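Local coordinates for protein hydrolase, isochorismatase family (Pseudomonas putida KT2440, PDB 4H17) that probably acts as a hydrolase of the isochorismatase family, with a Rossmann-like fold, at residues 26-31 and 64-69. Residues are numbered along the deposited sequence; the frame is centred on the assembly and turned at random.
Sequences LIIIDA and RPIIHV
Ile28 and Val69 carry much of this pairing of parallel strands. The amide of Ile28 donates to Ile67 O at 2.8 Å, and its carbonyl O accepts from Val69 N at 2.9 Å, nearly straight at 175°. Further back, Leu26 repeats the pattern with Pro65 O and Ile67 N. Beyond the strand end, Asp30 N still reaches Val69 O at 2.7 Å, tilted 33° from the carbonyl plane. A water also donates to Val69 O and accepts from Ala31 N, so two donors grip that carbonyl.

Side chains alternate between the two faces. On one, Ile27 CG2 meets Val69 CG2 at 4.1 Å. Val69 CG1, anti to its own N (chi1 176°), instead lies 3.9 Å from Asp30 OD1. On the other face, Ile28 and His68 run side by side, with Ile28 CD1 approaching the imidazole obliquely, 4.0 Å from CE1. Glu98 holds His68 NE2.

Helix 45-61 packs over Leu26, Ile28 and Ile66 and completes the beta-alpha-beta unit of this Rossmann-like fold. Helix 114-121 packs on Ile67, across the sheet. Strand 125-131 bonds the other edge of strand 24-29. The main-chain amides and carbonyls thus pair within an apolar core, while Asp30 follows the C-terminal end of its strand, buried beside a bound sulfate, with OD2 weakly bonded to His71 and Ser136, consistent with a pocket there.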
loop_
_atom_site.group_PDB
_atom_site.type_symbol
_atom_site.label_atom_id
_atom_site.label_comp_id
_atom_site.label_asym_id
_atom_site.label_seq_id
_atom_site.Cartn_x
_atom_site.Cartn_y
_atom_site.Cartn_z
ATOM N N LEU A 26 -11.150 -10.586 -14.033
ATOM C CA LEU A 26 -10.321 -11.327 -13.059
ATOM C C LEU A 26 -8.849 -11.034 -13.351
ATOM O O LEU A 26 -8.411 -11.103 -14.503
ATOM C CB LEU A 26 -10.522 -12.827 -13.162
ATOM C CG LEU A 26 -9.621 -13.737 -12.306
ATOM C CD1 LEU A 26 -9.824 -13.530 -10.811
ATOM C CD2 LEU A 26 -9.870 -15.182 -12.673
ATOM N N ILE A 27 -8.119 -10.631 -12.329
ATOM C CA ILE A 27 -6.683 -10.318 -12.413
ATOM C C ILE A 27 -5.890 -11.221 -11.477
ATOM O O ILE A 27 -6.130 -11.233 -10.268
ATOM C CB ILE A 27 -6.369 -8.841 -12.071
ATOM C CG1 ILE A 27 -7.239 -7.867 -12.908
ATOM C CG2 ILE A 27 -4.864 -8.564 -12.256
ATOM C CD1 ILE A 27 -7.142 -6.408 -12.529
ATOM N N ILE A 28 -4.953 -11.992 -12.059
ATOM C CA ILE A 28 -4.109 -12.898 -11.290
ATOM C C ILE A 28 -2.697 -12.321 -11.308
ATOM O O ILE A 28 -2.050 -12.253 -12.356
ATOM C CB ILE A 28 -4.076 -14.312 -11.891
ATOM C CG1 ILE A 28 -5.500 -14.842 -12.032
ATOM C CG2 ILE A 28 -3.233 -15.249 -11.009
ATOM C CD1 ILE A 28 -5.604 -16.167 -12.733
ATOM N N ILE A 29 -2.222 -11.925 -10.140
ATOM C CA ILE A 29 -0.928 -11.228 -10.011
ATOM C C ILE A 29 0.183 -12.185 -9.603
ATOM O O ILE A 29 0.174 -12.792 -8.503
ATOM C CB ILE A 29 -1.054 -10.074 -9.014
ATOM C CG1 ILE A 29 -2.048 -9.034 -9.532
ATOM C CG2 ILE A 29 0.287 -9.427 -8.754
ATOM C CD1 ILE A 29 -2.383 -7.891 -8.588
ATOM N N ASP A 30 1.146 -12.377 -10.513
ATOM C CA ASP A 30 2.433 -12.956 -10.192
ATOM C C ASP A 30 2.366 -14.427 -9.789
ATOM O O ASP A 30 3.029 -14.821 -8.845
ATOM C CB ASP A 30 3.170 -12.138 -9.114
ATOM C CG ASP A 30 3.435 -10.682 -9.535
ATOM O OD1 ASP A 30 3.480 -10.368 -10.758
ATOM O OD2 ASP A 30 3.656 -9.877 -8.595
ATOM N N ALA A 31 1.548 -15.224 -10.474
ATOM C CA ALA A 31 1.424 -16.644 -10.100
ATOM C C ALA A 31 2.596 -17.424 -10.715
ATOM O O ALA A 31 2.461 -18.213 -11.665
ATOM C CB ALA A 31 0.060 -17.174 -10.503
ATOM N N ARG A 64 -15.478 -14.895 -18.639
ATOM C CA ARG A 64 -15.061 -13.589 -18.125
ATOM C C ARG A 64 -13.643 -13.224 -18.624
ATOM O O ARG A 64 -12.849 -14.100 -18.903
ATOM C CB ARG A 64 -15.041 -13.598 -16.601
ATOM C CG ARG A 64 -16.320 -14.133 -15.976
ATOM C CD ARG A 64 -17.555 -13.418 -16.474
ATOM N NE ARG A 64 -17.371 -11.971 -16.386
ATOM C CZ ARG A 64 -17.912 -11.070 -17.210
ATOM N NH1 ARG A 64 -18.743 -11.417 -18.182
ATOM N NH2 ARG A 64 -17.663 -9.783 -17.037
ATOM N N PRO A 65 -13.342 -11.915 -18.688
ATOM C CA PRO A 65 -11.997 -11.435 -19.013
ATOM C C PRO A 65 -11.043 -11.814 -17.935
ATOM O O PRO A 65 -11.383 -11.665 -16.726
ATOM C CB PRO A 65 -12.180 -9.914 -19.096
ATOM C CG PRO A 65 -13.633 -9.692 -19.249
ATOM C CD PRO A 65 -14.268 -10.791 -18.444
ATOM N N ILE A 66 -9.872 -12.330 -18.342
ATOM C CA ILE A 66 -8.885 -12.767 -17.396
ATOM C C ILE A 66 -7.539 -12.162 -17.762
ATOM O O ILE A 66 -7.082 -12.274 -18.914
ATOM C CB ILE A 66 -8.738 -14.308 -17.404
ATOM C CG1 ILE A 66 -10.082 -14.979 -17.071
ATOM C CG2 ILE A 66 -7.606 -14.764 -16.494
ATOM C CD1 ILE A 66 -10.145 -16.458 -17.411
ATOM N N ILE A 67 -6.925 -11.539 -16.775
ATOM C CA ILE A 67 -5.618 -10.848 -16.938
ATOM C C ILE A 67 -4.587 -11.472 -16.015
ATOM O O ILE A 67 -4.793 -11.574 -14.796
ATOM C CB ILE A 67 -5.725 -9.380 -16.592
ATOM C CG1 ILE A 67 -6.704 -8.690 -17.535
ATOM C CG2 ILE A 67 -4.330 -8.776 -16.580
ATOM C CD1 ILE A 67 -7.100 -7.274 -17.135
ATOM N N HIS A 68 -3.520 -11.993 -16.598
ATOM C CA HIS A 68 -2.395 -12.536 -15.860
ATOM C C HIS A 68 -1.242 -11.521 -15.877
ATOM O O HIS A 68 -0.815 -11.054 -16.950
ATOM C CB HIS A 68 -1.888 -13.823 -16.512
ATOM C CG HIS A 68 -2.939 -14.852 -16.773
ATOM N ND1 HIS A 68 -3.114 -15.943 -15.948
ATOM C CD2 HIS A 68 -3.843 -14.985 -17.766
ATOM C CE1 HIS A 68 -4.101 -16.689 -16.417
ATOM N NE2 HIS A 68 -4.549 -16.140 -17.529
ATOM N N VAL A 69 -0.731 -11.222 -14.702
ATOM C CA VAL A 69 0.412 -10.342 -14.532
ATOM C C VAL A 69 1.629 -11.158 -14.081
ATOM O O VAL A 69 1.481 -11.986 -13.189
ATOM C CB VAL A 69 0.065 -9.251 -13.491
ATOM C CG1 VAL A 69 1.255 -8.378 -13.225
ATOM C CG2 VAL A 69 -1.145 -8.417 -13.924
HETATM O O HOH W 1 0.054 -14.684 -12.919
#